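Local structure of 4-hydroxy-tetrahydrodipicolinate synthase (Thermotoga maritima, 1O5K) at residues V152-L155 / P156-A160; A164-K167 / N168-G171; P177-D180 / Q181-R184; A234-S238 / G239-K243; R252-M255 / K256-V260. The protein probably catalyses the condensation of pyruvate with aspartate beta-semialdehyde to 4-hydroxy-tetrahydrodipicolinate, a step of the diaminopimelate route to lysine. All blocks are in the same frame, centred on the assembly; numbering follows the deposited sequence.

Contact 1: V152-L155 / P156-A160; sequences VNVL and PETAA
Two backbone N-H groups from the first turn of helix 156-165 turn back onto the carbonyl of Leu155, the residue at the N-cap position. Ala159 N lies 2.9 Å from Leu155 O, with an N-H...O angle of 165° and the donor placed almost in line with the C=O bond. Thr158 N reaches Leu155 O at the same distance, but its bond is bent to 124° and weak. Pro156, which has no N-H to offer, opens the helix at a place where no backbone donor is required. This helix belongs to the (beta/alpha)8 barrel of the DapA family and comes after strand 141-144 and the short helix 147-150; the last residue of that strand is Tyr144, the predicted proton donor and acceptor, and the side chain of Val154 is about 8 Å from that of Tyr144. The apolar contacts are made by Val154 and Leu155. Val154 turns CG1 opposite its own backbone N (chi1 -174°), which brings this methyl 3.9 Å from Thr158 CB and 4.1 Å from Ala159 CB, while its other branch stays clear of the helix. Leu155 CB rests 3.7 Å from Pro156 CD. On the exposed side the Glu157 chain bends at chi2 and swings its carboxylate back beside Leu155, with OE2 3.8 Å from Leu155 CB. The polar end of Thr158 looks elsewhere: its OG1 bonds to Gln123 OE1, an oxygen that also accepts from Leu155 N, while Gln123 NE2 bonds to Asn153 O.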
loop_
_atom_site.group_PDB
_atom_site.type_symbol
_atom_site.label_atom_id
_atom_site.label_comp_id
_atom_site.label_asym_id
_atom_site.label_seq_id
_atom_site.Cartn_x
_atom_site.Cartn_y
_atom_site.Cartn_z
ATOM N N VAL A 152 5.212 3.577 -12.873
ATOM C CA VAL A 152 4.025 3.804 -13.702
ATOM C C VAL A 152 3.469 2.447 -14.075
ATOM O O VAL A 152 4.244 1.493 -14.323
ATOM C CB VAL A 152 4.355 4.619 -14.972
ATOM C CG1 VAL A 152 5.200 3.804 -15.965
ATOM C CG2 VAL A 152 3.054 5.064 -15.610
ATOM N N ASN A 153 2.148 2.333 -14.013
ATOM C CA ASN A 153 1.421 1.141 -14.442
ATOM C C ASN A 153 0.647 1.429 -15.729
ATOM O O ASN A 153 -0.123 2.413 -15.777
ATOM C CB ASN A 153 0.433 0.729 -13.370
ATOM C CG ASN A 153 -0.306 -0.521 -13.741
ATOM O OD1 ASN A 153 0.304 -1.500 -14.087
ATOM N ND2 ASN A 153 -1.655 -0.478 -13.686
ATOM N N VAL A 154 0.817 0.577 -16.734
ATOM C CA VAL A 154 -0.017 0.634 -17.968
ATOM C C VAL A 154 -1.367 0.066 -17.633
ATOM O O VAL A 154 -1.468 -1.125 -17.304
ATOM C CB VAL A 154 0.519 -0.228 -19.149
ATOM C CG1 VAL A 154 -0.311 0.009 -20.405
ATOM C CG2 VAL A 154 1.975 0.058 -19.437
ATOM N N LEU A 155 -2.410 0.877 -17.732
ATOM C CA LEU A 155 -3.734 0.369 -17.430
ATOM C C LEU A 155 -4.104 -0.617 -18.518
ATOM O O LEU A 155 -3.677 -0.433 -19.660
ATOM C CB LEU A 155 -4.764 1.492 -17.414
ATOM C CG LEU A 155 -4.635 2.506 -16.311
ATOM C CD1 LEU A 155 -5.627 3.595 -16.542
ATOM C CD2 LEU A 155 -4.812 1.886 -14.896
ATOM N N PRO A 156 -4.844 -1.674 -18.193
ATOM C CA PRO A 156 -5.331 -2.617 -19.197
ATOM C C PRO A 156 -5.975 -1.916 -20.403
ATOM O O PRO A 156 -5.702 -2.272 -21.545
ATOM C CB PRO A 156 -6.294 -3.522 -18.380
ATOM C CG PRO A 156 -5.630 -3.490 -16.987
ATOM C CD PRO A 156 -5.181 -2.104 -16.814
ATOM N N GLU A 157 -6.773 -0.886 -20.159
ATOM C CA GLU A 157 -7.440 -0.191 -21.259
ATOM C C GLU A 157 -6.435 0.469 -22.178
ATOM O O GLU A 157 -6.703 0.628 -23.383
ATOM C CB GLU A 157 -8.439 0.837 -20.736
ATOM C CG GLU A 157 -9.319 0.258 -19.625
ATOM C CD GLU A 157 -8.754 0.565 -18.220
ATOM O OE1 GLU A 157 -8.977 1.700 -17.715
ATOM O OE2 GLU A 157 -8.078 -0.287 -17.619
ATOM N N THR A 158 -5.329 0.932 -21.594
ATOM C CA THR A 158 -4.260 1.597 -22.357
ATOM C C THR A 158 -3.546 0.540 -23.167
ATOM O O THR A 158 -3.324 0.733 -24.348
ATOM C CB THR A 158 -3.288 2.327 -21.456
ATOM O OG1 THR A 158 -3.966 3.305 -20.692
ATOM C CG2 THR A 158 -2.261 3.094 -22.241
ATOM N N ALA A 159 -3.233 -0.612 -22.559
ATOM C CA ALA A 159 -2.658 -1.712 -23.355
ATOM C C ALA A 159 -3.562 -2.140 -24.505
ATOM O O ALA A 159 -3.073 -2.453 -25.578
ATOM C CB ALA A 159 -2.348 -2.942 -22.478
ATOM N N ALA A 160 -4.871 -2.154 -24.281
ATOM C CA ALA A 160 -5.829 -2.574 -25.313
ATOM C C ALA A 160 -5.834 -1.553 -26.420
ATOM O O ALA A 160 -6.060 -1.876 -27.592
ATOM C CB ALA A 160 -7.252 -2.702 -24.746
#

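Contact 2: A164-K167 / N168-G171; sequences ADLK and NVVG
Leu166 and Val169 are the end residues of a type I beta turn that takes the chain from the end of helix 156-165 into strand 169-171. The turn is closed by one backbone hydrogen bond, Val169 N to Leu166 O, 3.0 Å long. Its N-H...O angle is 149°, and the donor stands well above the carbonyl plane. Leu166 O also accepts from Arg193 NH1. Among the apolar contacts, the side chains of Leu166 and Val169 run side by side and point the same way. Val169 CG2 is the branch that touches, 3.7 Å from Leu166 CB and 4.0 Å from Leu166 CD1. It is set there by its first torsion, which places CG2 beside the backbone N and leaves CG1 on the far side (chi1 -178°). Leu166 continues this apolar patch onto Tyr130 of helix 123-134, and Val169 onto Val143 of the neighbouring strand. Two polar side chains finish off the turn. Lys167 bends at chi2 (-36°) and is otherwise extended, so that its ammonium curls back to the helix it has just left: NZ donates to Ala164 O at 2.8 Å, where the positive charge would probably also suit the negative end of the helix dipole. Asn168 reaches out of the turn instead, ND2 donating to Thr137 O. Helix, tight turn and parallel strand in succession form the alpha-to-beta connection of a (beta/alpha)8 barrel, here the one leading into the strand that precedes Lys173, which carries a pyruvate-derived Schiff base in this crystal.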
loop_
_atom_site.group_PDB
_atom_site.type_symbol
_atom_site.label_atom_id
_atom_site.label_comp_id
_atom_site.label_asym_id
_atom_site.label_seq_id
_atom_site.Cartn_x
_atom_site.Cartn_y
_atom_site.Cartn_z
ATOM N N ALA A 164 -5.028 -2.360 -30.241
ATOM C CA ALA A 164 -5.956 -2.026 -31.294
ATOM C C ALA A 164 -5.292 -1.224 -32.372
ATOM O O ALA A 164 -5.584 -1.412 -33.551
ATOM C CB ALA A 164 -7.127 -1.228 -30.746
ATOM N N ASP A 165 -4.426 -0.279 -31.977
ATOM C CA ASP A 165 -3.981 0.768 -32.929
ATOM C C ASP A 165 -2.606 0.540 -33.567
ATOM O O ASP A 165 -2.348 1.029 -34.658
ATOM C CB ASP A 165 -3.954 2.161 -32.264
ATOM C CG ASP A 165 -5.316 2.637 -31.807
ATOM O OD1 ASP A 165 -6.345 2.012 -32.156
ATOM O OD2 ASP A 165 -5.443 3.635 -31.064
ATOM N N LEU A 166 -1.697 -0.135 -32.886
ATOM C CA LEU A 166 -0.279 -0.125 -33.295
ATOM C C LEU A 166 0.094 -1.514 -33.737
ATOM O O LEU A 166 0.356 -2.378 -32.920
ATOM C CB LEU A 166 0.584 0.365 -32.136
ATOM C CG LEU A 166 0.111 1.676 -31.483
ATOM C CD1 LEU A 166 1.050 1.988 -30.297
ATOM C CD2 LEU A 166 0.018 2.824 -32.518
ATOM N N LYS A 167 0.104 -1.745 -35.042
ATOM C CA LYS A 167 0.108 -3.119 -35.582
ATOM C C LYS A 167 1.401 -3.868 -35.297
ATOM O O LYS A 167 1.430 -5.096 -35.164
ATOM C CB LYS A 167 -0.190 -3.102 -37.080
ATOM C CG LYS A 167 -1.592 -2.576 -37.443
ATOM C CD LYS A 167 -2.715 -2.959 -36.447
ATOM C CE LYS A 167 -3.990 -2.172 -36.751
ATOM N NZ LYS A 167 -5.138 -2.735 -35.993
ATOM N N ASN A 168 2.442 -3.072 -35.186
ATOM C CA ASN A 168 3.805 -3.438 -34.866
ATOM C C ASN A 168 4.015 -3.846 -33.390
ATOM O O ASN A 168 4.994 -4.491 -33.065
ATOM C CB ASN A 168 4.592 -2.124 -35.061
ATOM C CG ASN A 168 5.665 -2.237 -36.016
ATOM O OD1 ASN A 168 5.458 -2.715 -37.156
ATOM N ND2 ASN A 168 6.844 -1.746 -35.630
ATOM N N VAL A 169 3.139 -3.403 -32.476
ATOM C CA VAL A 169 3.222 -3.805 -31.085
ATOM C C VAL A 169 2.470 -5.147 -31.015
ATOM O O VAL A 169 1.253 -5.224 -31.250
ATOM C CB VAL A 169 2.636 -2.789 -30.119
ATOM C CG1 VAL A 169 2.806 -3.281 -28.693
ATOM C CG2 VAL A 169 3.283 -1.384 -30.317
ATOM N N VAL A 170 3.219 -6.201 -30.752
ATOM C CA VAL A 170 2.730 -7.563 -30.939
ATOM C C VAL A 170 2.342 -8.215 -29.608
ATOM O O VAL A 170 1.659 -9.233 -29.568
ATOM C CB VAL A 170 3.740 -8.427 -31.674
ATOM C CG1 VAL A 170 4.052 -7.823 -33.037
ATOM C CG2 VAL A 170 4.964 -8.592 -30.905
ATOM N N GLY A 171 2.733 -7.590 -28.521
ATOM C CA GLY A 171 2.418 -8.161 -27.206
ATOM C C GLY A 171 2.844 -7.336 -26.021
ATOM O O GLY A 171 3.366 -6.221 -26.166
#

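Contact 3: P177-D180 / Q181-R184; sequences PDID and QIDR
Asp178 holds its carboxylate over the first turn of helix 179-192, with Asp178 CB 4.2 Å from Gln181 CB. One face of the carboxylate is used: Asp180 N approaches OD1 from above its plane, a 3.0 Å capping bond that marks Asp178 as the N-cap of this barrel helix. The carboxamide of Gln181, in contrast, works through its ends: OE1 accepts from Asn153 ND2, and NE2 donates to Val154 O and Glu174 OE1. The first torsion of Asp178 (chi1 177°, CG opposite the backbone N) brings OD1 to Asp180 N. Were an alanine here, Asp180 N would probably be left without its side-chain acceptor and the first turn less firmly fixed. Behind the cap the helical bonds follow in order, Ile182 N to Asp178 O at 2.9 Å, in the carbonyl plane, then Asp183 N to Ile179 O at 2.8 Å and Arg184 N to Asp180 O at 3.1 Å. Asp180 and Asp183 face another chain: Asp180 OD2 forms a salt bridge with Arg205 of the second subunit, and Asp183 OD2 bonds to Tyr208 and Arg249 of that subunit, placing this helix start in the subunit interface. On the apolar side the chains of Ile179 and Ile182 cross at about a right angle, with Ile179 CD1 4.2 Å from Ile182 CB.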
loop_
_atom_site.group_PDB
_atom_site.type_symbol
_atom_site.label_atom_id
_atom_site.label_comp_id
_atom_site.label_asym_id
_atom_site.label_seq_id
_atom_site.Cartn_x
_atom_site.Cartn_y
_atom_site.Cartn_z
ATOM N N PRO A 177 1.983 -7.682 -10.609
ATOM C CA PRO A 177 1.573 -8.964 -10.021
ATOM C C PRO A 177 0.110 -9.068 -9.623
ATOM O O PRO A 177 -0.335 -10.165 -9.168
ATOM C CB PRO A 177 2.434 -9.045 -8.766
ATOM C CG PRO A 177 2.618 -7.658 -8.367
ATOM C CD PRO A 177 2.739 -6.871 -9.645
ATOM N N ASP A 178 -0.647 -7.971 -9.708
ATOM C CA ASP A 178 -2.035 -7.980 -9.296
ATOM C C ASP A 178 -2.841 -8.844 -10.264
ATOM O O ASP A 178 -2.855 -8.591 -11.485
ATOM C CB ASP A 178 -2.520 -6.525 -9.274
ATOM C CG ASP A 178 -3.973 -6.340 -8.937
ATOM O OD1 ASP A 178 -4.770 -7.253 -8.666
ATOM O OD2 ASP A 178 -4.412 -5.173 -8.924
ATOM N N ILE A 179 -3.548 -9.830 -9.724
ATOM C CA ILE A 179 -4.298 -10.788 -10.583
ATOM C C ILE A 179 -5.438 -10.073 -11.339
ATOM O O ILE A 179 -5.837 -10.459 -12.464
ATOM C CB ILE A 179 -4.823 -11.961 -9.763
ATOM C CG1 ILE A 179 -5.348 -13.105 -10.671
ATOM C CG2 ILE A 179 -5.889 -11.545 -8.747
ATOM C CD1 ILE A 179 -4.363 -13.618 -11.676
ATOM N N ASP A 180 -5.950 -9.018 -10.755
ATOM C CA ASP A 180 -6.968 -8.196 -11.474
ATOM C C ASP A 180 -6.386 -7.543 -12.738
ATOM O O ASP A 180 -7.073 -7.478 -13.775
ATOM C CB ASP A 180 -7.530 -7.098 -10.576
ATOM C CG ASP A 180 -8.667 -7.555 -9.744
ATOM O OD1 ASP A 180 -8.813 -7.016 -8.634
ATOM O OD2 ASP A 180 -9.483 -8.423 -10.107
ATOM N N GLN A 181 -5.151 -7.050 -12.618
ATOM C CA GLN A 181 -4.419 -6.471 -13.721
ATOM C C GLN A 181 -4.143 -7.555 -14.736
ATOM O O GLN A 181 -4.464 -7.379 -15.906
ATOM C CB GLN A 181 -3.155 -5.738 -13.315
ATOM C CG GLN A 181 -2.251 -5.334 -14.475
ATOM C CD GLN A 181 -2.371 -3.855 -14.895
ATOM O OE1 GLN A 181 -3.082 -3.060 -14.277
ATOM N NE2 GLN A 181 -1.621 -3.499 -15.924
ATOM N N ILE A 182 -3.666 -8.719 -14.297
ATOM C CA ILE A 182 -3.363 -9.790 -15.229
ATOM C C ILE A 182 -4.622 -10.252 -16.003
ATOM O O ILE A 182 -4.594 -10.368 -17.238
ATOM C CB ILE A 182 -2.739 -10.960 -14.467
ATOM C CG1 ILE A 182 -1.319 -10.530 -13.971
ATOM C CG2 ILE A 182 -2.711 -12.206 -15.326
ATOM C CD1 ILE A 182 -0.726 -11.534 -12.949
ATOM N N ASP A 183 -5.716 -10.430 -15.277
ATOM C CA ASP A 183 -6.988 -10.855 -15.849
ATOM C C ASP A 183 -7.462 -9.876 -16.933
ATOM O O ASP A 183 -7.807 -10.286 -18.022
ATOM C CB ASP A 183 -8.007 -10.948 -14.729
ATOM C CG ASP A 183 -9.356 -11.384 -15.204
ATOM O OD1 ASP A 183 -10.225 -10.509 -15.340
ATOM O OD2 ASP A 183 -9.613 -12.551 -15.453
ATOM N N ARG A 184 -7.419 -8.592 -16.618
ATOM C CA ARG A 184 -7.907 -7.544 -17.506
ATOM C C ARG A 184 -6.977 -7.254 -18.694
ATOM O O ARG A 184 -7.463 -7.013 -19.803
ATOM C CB ARG A 184 -8.195 -6.287 -16.710
ATOM C CG ARG A 184 -9.488 -6.370 -15.985
ATOM C CD ARG A 184 -10.721 -6.235 -16.934
ATOM N NE ARG A 184 -11.062 -4.832 -17.180
ATOM C CZ ARG A 184 -12.153 -4.388 -17.834
ATOM N NH1 ARG A 184 -12.340 -3.083 -17.970
ATOM N NH2 ARG A 184 -13.045 -5.221 -18.363
#

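Contact 4: A234-S238 / G239-K243; sequences AEYFS and GNLEK
Asn240 ND2 donates to Glu235 OE1 over 3.0 Å, with an N-H...O angle of 148°, and comes in nearly along the C-O axis of the carboxylate. The two flat groups are far from coplanar, their planes 59° apart. Lys243 passes the same carboxylate with its aliphatic chain, CD lying 3.6 Å from Glu235 OE1. Its NZ is 4.9 Å from that oxygen, too far for contact though probably still attractive. With an alanine here in place of Glu235, the Asn240 amide is likely to lose this acceptor and turn more freely, and the Lys243 chain to lose its cover. These side chains are positioned by the backbone. Asn240 N bonds to Glu235 O at 2.9 Å, and Gly239 N to Tyr236 O at the same length. Gly239 takes a positive phi of 92°, at which a CB would be jammed against Ser238 O. Further out, Tyr236 CE1 touches Leu241 CD1 obliquely at 4.3 Å, and both residues pack on Leu241 of the second subunit. The paired bonds round a glycine in the left-handed conformation form a Schellman motif, which ends helix 226-237 and turns the chain into helix 241-257.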
loop_
_atom_site.group_PDB
_atom_site.type_symbol
_atom_site.label_atom_id
_atom_site.label_comp_id
_atom_site.label_asym_id
_atom_site.label_seq_id
_atom_site.Cartn_x
_atom_site.Cartn_y
_atom_site.Cartn_z
ATOM N N ALA A 234 4.096 -26.098 -21.117
ATOM C CA ALA A 234 3.755 -27.193 -22.003
ATOM C C ALA A 234 2.617 -28.046 -21.459
ATOM O O ALA A 234 1.674 -28.422 -22.214
ATOM C CB ALA A 234 4.991 -28.053 -22.278
ATOM N N GLU A 235 2.667 -28.356 -20.164
ATOM C CA GLU A 235 1.589 -29.080 -19.551
ATOM C C GLU A 235 0.265 -28.311 -19.627
ATOM O O GLU A 235 -0.797 -28.907 -19.871
ATOM C CB GLU A 235 1.930 -29.442 -18.100
ATOM C CG GLU A 235 2.990 -30.499 -17.945
ATOM C CD GLU A 235 2.520 -31.897 -18.301
ATOM O OE1 GLU A 235 1.370 -32.080 -18.761
ATOM O OE2 GLU A 235 3.310 -32.833 -18.143
ATOM N N TYR A 236 0.320 -26.991 -19.458
ATOM C CA TYR A 236 -0.891 -26.191 -19.507
ATOM C C TYR A 236 -1.464 -26.247 -20.920
ATOM O O TYR A 236 -2.643 -26.538 -21.111
ATOM C CB TYR A 236 -0.646 -24.721 -19.093
ATOM C CG TYR A 236 -1.924 -23.948 -19.056
ATOM C CD1 TYR A 236 -2.698 -23.911 -17.909
ATOM C CD2 TYR A 236 -2.463 -23.409 -20.212
ATOM C CE1 TYR A 236 -3.903 -23.238 -17.889
ATOM C CE2 TYR A 236 -3.682 -22.772 -20.203
ATOM C CZ TYR A 236 -4.402 -22.701 -19.051
ATOM O OH TYR A 236 -5.635 -22.110 -19.074
ATOM N N PHE A 237 -0.625 -25.951 -21.882
ATOM C CA PHE A 237 -1.038 -25.950 -23.298
ATOM C C PHE A 237 -1.575 -27.294 -23.764
ATOM O O PHE A 237 -2.402 -27.346 -24.668
ATOM C CB PHE A 237 0.126 -25.508 -24.154
ATOM C CG PHE A 237 0.553 -24.054 -23.957
ATOM C CD1 PHE A 237 1.882 -23.692 -24.112
ATOM C CD2 PHE A 237 -0.373 -23.063 -23.689
ATOM C CE1 PHE A 237 2.277 -22.374 -23.968
ATOM C CE2 PHE A 237 0.033 -21.733 -23.549
ATOM C CZ PHE A 237 1.339 -21.406 -23.700
ATOM N N SER A 238 -1.104 -28.378 -23.151
ATOM C CA SER A 238 -1.557 -29.715 -23.488
ATOM C C SER A 238 -2.891 -30.074 -22.828
ATOM O O SER A 238 -3.432 -31.151 -23.069
ATOM C CB SER A 238 -0.469 -30.718 -23.104
ATOM O OG SER A 238 0.682 -30.531 -23.918
ATOM N N GLY A 239 -3.430 -29.170 -22.015
ATOM C CA GLY A 239 -4.672 -29.396 -21.290
ATOM C C GLY A 239 -4.542 -29.987 -19.892
ATOM O O GLY A 239 -5.541 -30.307 -19.271
ATOM N N ASN A 240 -3.327 -30.148 -19.374
ATOM C CA ASN A 240 -3.131 -30.775 -18.077
ATOM C C ASN A 240 -2.930 -29.686 -17.005
ATOM O O ASN A 240 -1.820 -29.445 -16.555
ATOM C CB ASN A 240 -1.963 -31.740 -18.137
ATOM C CG ASN A 240 -2.158 -32.783 -19.241
ATOM O OD1 ASN A 240 -3.227 -33.358 -19.354
ATOM N ND2 ASN A 240 -1.169 -32.954 -20.092
ATOM N N LEU A 241 -4.034 -29.059 -16.608
ATOM C CA LEU A 241 -3.999 -27.928 -15.679
ATOM C C LEU A 241 -3.356 -28.346 -14.379
ATOM O O LEU A 241 -2.489 -27.654 -13.854
ATOM C CB LEU A 241 -5.426 -27.428 -15.407
ATOM C CG LEU A 241 -5.342 -26.184 -14.497
ATOM C CD1 LEU A 241 -6.277 -25.207 -14.946
ATOM C CD2 LEU A 241 -5.589 -26.548 -13.056
ATOM N N GLU A 242 -3.780 -29.497 -13.867
ATOM C CA GLU A 242 -3.284 -29.926 -12.547
ATOM C C GLU A 242 -1.814 -30.259 -12.603
ATOM O O GLU A 242 -1.117 -29.934 -11.674
ATOM C CB GLU A 242 -4.105 -31.091 -12.019
ATOM C CG GLU A 242 -5.562 -30.696 -11.684
ATOM C CD GLU A 242 -6.526 -30.641 -12.866
ATOM O OE1 GLU A 242 -7.659 -30.078 -12.666
ATOM O OE2 GLU A 242 -6.191 -31.177 -13.982
ATOM N N LYS A 243 -1.313 -30.801 -13.715
ATOM C CA LYS A 243 0.127 -31.079 -13.817
ATOM C C LYS A 243 0.908 -29.789 -13.942
ATOM O O LYS A 243 1.997 -29.652 -13.349
ATOM C CB LYS A 243 0.454 -31.987 -15.001
ATOM C CG LYS A 243 -0.159 -33.370 -14.935
ATOM C CD LYS A 243 0.408 -34.265 -16.048
ATOM C CE LYS A 243 -0.103 -35.671 -15.923
ATOM N NZ LYS A 243 0.303 -36.531 -17.092
#

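Contact 5: R252-M255 / K256-V260; sequences RPLM and KALFV
Lys256 lays the end of its chain across the guanidinium of Arg252, one helical turn earlier. CE sits 3.5 Å above the guanidinium plane, over its centre, and NZ lies over the same face, 3.2 Å from Arg252 NH2. Arg252 is extended through chi1 and chi2, then turns at chi3 (-139°) and again at chi4 (62°), which offers the flat of the group to the lysine. The two cations are brought together by an anion: Asp180 OD2 of the second subunit forms salt bridges with both Arg252 NH2 and Lys256 NZ, and the lysine also pairs with Asp204 of its own chain. The residues lie near the end of helix 241-257, in the helical C-terminal region that follows the (beta/alpha)8 barrel. Three helical bonds hold the last turn, Lys256 N to Arg252 O and Ala257 N to Pro253 O, both 2.9 Å, and Leu258 N to Leu254 O at 3.1 Å. On the buried side Leu254 and Leu258 meet at a slant, Leu254 CD1 4.0 Å from Leu258 CG, beside Val299 and Leu296 of helix 290-302. Where the helix gives way to a type I turn from Ala257 to Val260, Phe259 presents a ring edge to the backbone: CD2 is 3.1 Å from Met255 O, which lies in the ring plane. The phenyl group is about 6 Å from the side chain of Thr56, a predicted pyruvate-binding residue.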
loop_
_atom_site.group_PDB
_atom_site.type_symbol
_atom_site.label_atom_id
_atom_site.label_comp_id
_atom_site.label_asym_id
_atom_site.label_seq_id
_atom_site.Cartn_x
_atom_site.Cartn_y
_atom_site.Cartn_z
ATOM N N ARG A 252 8.036 -23.197 -6.724
ATOM C CA ARG A 252 7.779 -22.015 -5.895
ATOM C C ARG A 252 8.943 -21.562 -5.021
ATOM O O ARG A 252 9.203 -20.365 -4.953
ATOM C CB ARG A 252 6.550 -22.203 -4.984
ATOM C CG ARG A 252 6.348 -20.958 -4.032
ATOM C CD ARG A 252 5.113 -20.979 -3.118
ATOM N NE ARG A 252 4.409 -19.674 -3.007
ATOM C CZ ARG A 252 3.829 -19.009 -4.032
ATOM N NH1 ARG A 252 3.922 -19.451 -5.290
ATOM N NH2 ARG A 252 3.182 -17.871 -3.801
ATOM N N PRO A 253 9.611 -22.472 -4.319
ATOM C CA PRO A 253 10.756 -22.093 -3.476
ATOM C C PRO A 253 11.871 -21.407 -4.259
ATOM O O PRO A 253 12.436 -20.413 -3.782
ATOM C CB PRO A 253 11.249 -23.424 -2.936
ATOM C CG PRO A 253 10.006 -24.314 -3.029
ATOM C CD PRO A 253 9.326 -23.918 -4.243
ATOM N N LEU A 254 12.138 -21.916 -5.469
ATOM C CA LEU A 254 13.133 -21.328 -6.336
ATOM C C LEU A 254 12.643 -20.001 -6.841
ATOM O O LEU A 254 13.393 -19.034 -6.888
ATOM C CB LEU A 254 13.499 -22.307 -7.466
ATOM C CG LEU A 254 14.587 -21.857 -8.423
ATOM C CD1 LEU A 254 15.870 -21.535 -7.667
ATOM C CD2 LEU A 254 14.830 -22.916 -9.411
ATOM N N MET A 255 11.380 -19.932 -7.251
ATOM C CA MET A 255 10.812 -18.680 -7.716
ATOM C C MET A 255 10.976 -17.596 -6.668
ATOM O O MET A 255 11.397 -16.487 -6.987
ATOM C CB MET A 255 9.348 -18.877 -8.079
ATOM C CG MET A 255 9.165 -19.660 -9.351
ATOM S SD MET A 255 7.371 -19.878 -9.656
ATOM C CE MET A 255 7.413 -20.803 -11.201
ATOM N N LYS A 256 10.697 -17.929 -5.413
ATOM C CA LYS A 256 10.788 -16.951 -4.328
ATOM C C LYS A 256 12.245 -16.593 -3.999
ATOM O O LYS A 256 12.579 -15.412 -3.814
ATOM C CB LYS A 256 10.081 -17.473 -3.077
ATOM C CG LYS A 256 8.600 -17.752 -3.381
ATOM C CD LYS A 256 7.829 -16.471 -3.817
ATOM C CE LYS A 256 6.550 -16.784 -4.587
ATOM N NZ LYS A 256 5.476 -15.707 -4.452
ATOM N N ALA A 257 13.105 -17.612 -3.952
ATOM C CA ALA A 257 14.494 -17.392 -3.591
ATOM C C ALA A 257 15.199 -16.455 -4.560
ATOM O O ALA A 257 16.139 -15.727 -4.157
ATOM C CB ALA A 257 15.238 -18.704 -3.494
ATOM N N LEU A 258 14.800 -16.491 -5.839
ATOM C CA LEU A 258 15.473 -15.693 -6.844
ATOM C C LEU A 258 15.131 -14.198 -6.729
ATOM O O LEU A 258 15.673 -13.368 -7.423
ATOM C CB LEU A 258 15.162 -16.279 -8.259
ATOM C CG LEU A 258 15.879 -17.584 -8.545
ATOM C CD1 LEU A 258 15.482 -18.117 -9.904
ATOM C CD2 LEU A 258 17.447 -17.437 -8.480
ATOM N N PHE A 259 14.247 -13.849 -5.811
ATOM C CA PHE A 259 13.914 -12.474 -5.574
ATOM C C PHE A 259 14.035 -12.019 -4.138
ATOM O O PHE A 259 13.532 -10.975 -3.788
ATOM C CB PHE A 259 12.512 -12.228 -6.150
ATOM C CG PHE A 259 12.462 -12.460 -7.596
ATOM C CD1 PHE A 259 12.705 -11.423 -8.461
ATOM C CD2 PHE A 259 12.232 -13.733 -8.104
ATOM C CE1 PHE A 259 12.681 -11.638 -9.855
ATOM C CE2 PHE A 259 12.205 -13.948 -9.473
ATOM C CZ PHE A 259 12.433 -12.888 -10.337
ATOM N N VAL A 260 14.795 -12.743 -3.319
ATOM C CA VAL A 260 15.011 -12.279 -1.942
ATOM C C VAL A 260 15.880 -11.014 -1.910
ATOM O O VAL A 260 15.866 -10.295 -0.927
ATOM C CB VAL A 260 15.554 -13.379 -1.017
ATOM C CG1 VAL A 260 14.528 -14.486 -0.866
ATOM C CG2 VAL A 260 16.865 -13.978 -1.540
#

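Overall arrangement
Contacts 1 and 2 mark the two ends of helix 156-165, their centres 13 Å apart. Contact 3 lies 11 Å from contact 1, centre to centre, and touches it, Pro156 packing on Gln181 and Arg184. Between contacts 2 and 3 the chain passes through the Schiff-base lysine, Lys173. Contacts 4 and 5 share helix 241-257, with centres 22 Å apart. Within one chain contacts 3 and 5 come no nearer than about 8 Å between nearest atoms, yet across the subunit interface they meet, because Asp180 of one copy forms salt bridges with Arg252 and Lys256 of the other. Contact 4 touches the same second subunit. Contacts 1 and 5 both approach Tyr144, each to about 8 Å between side chains.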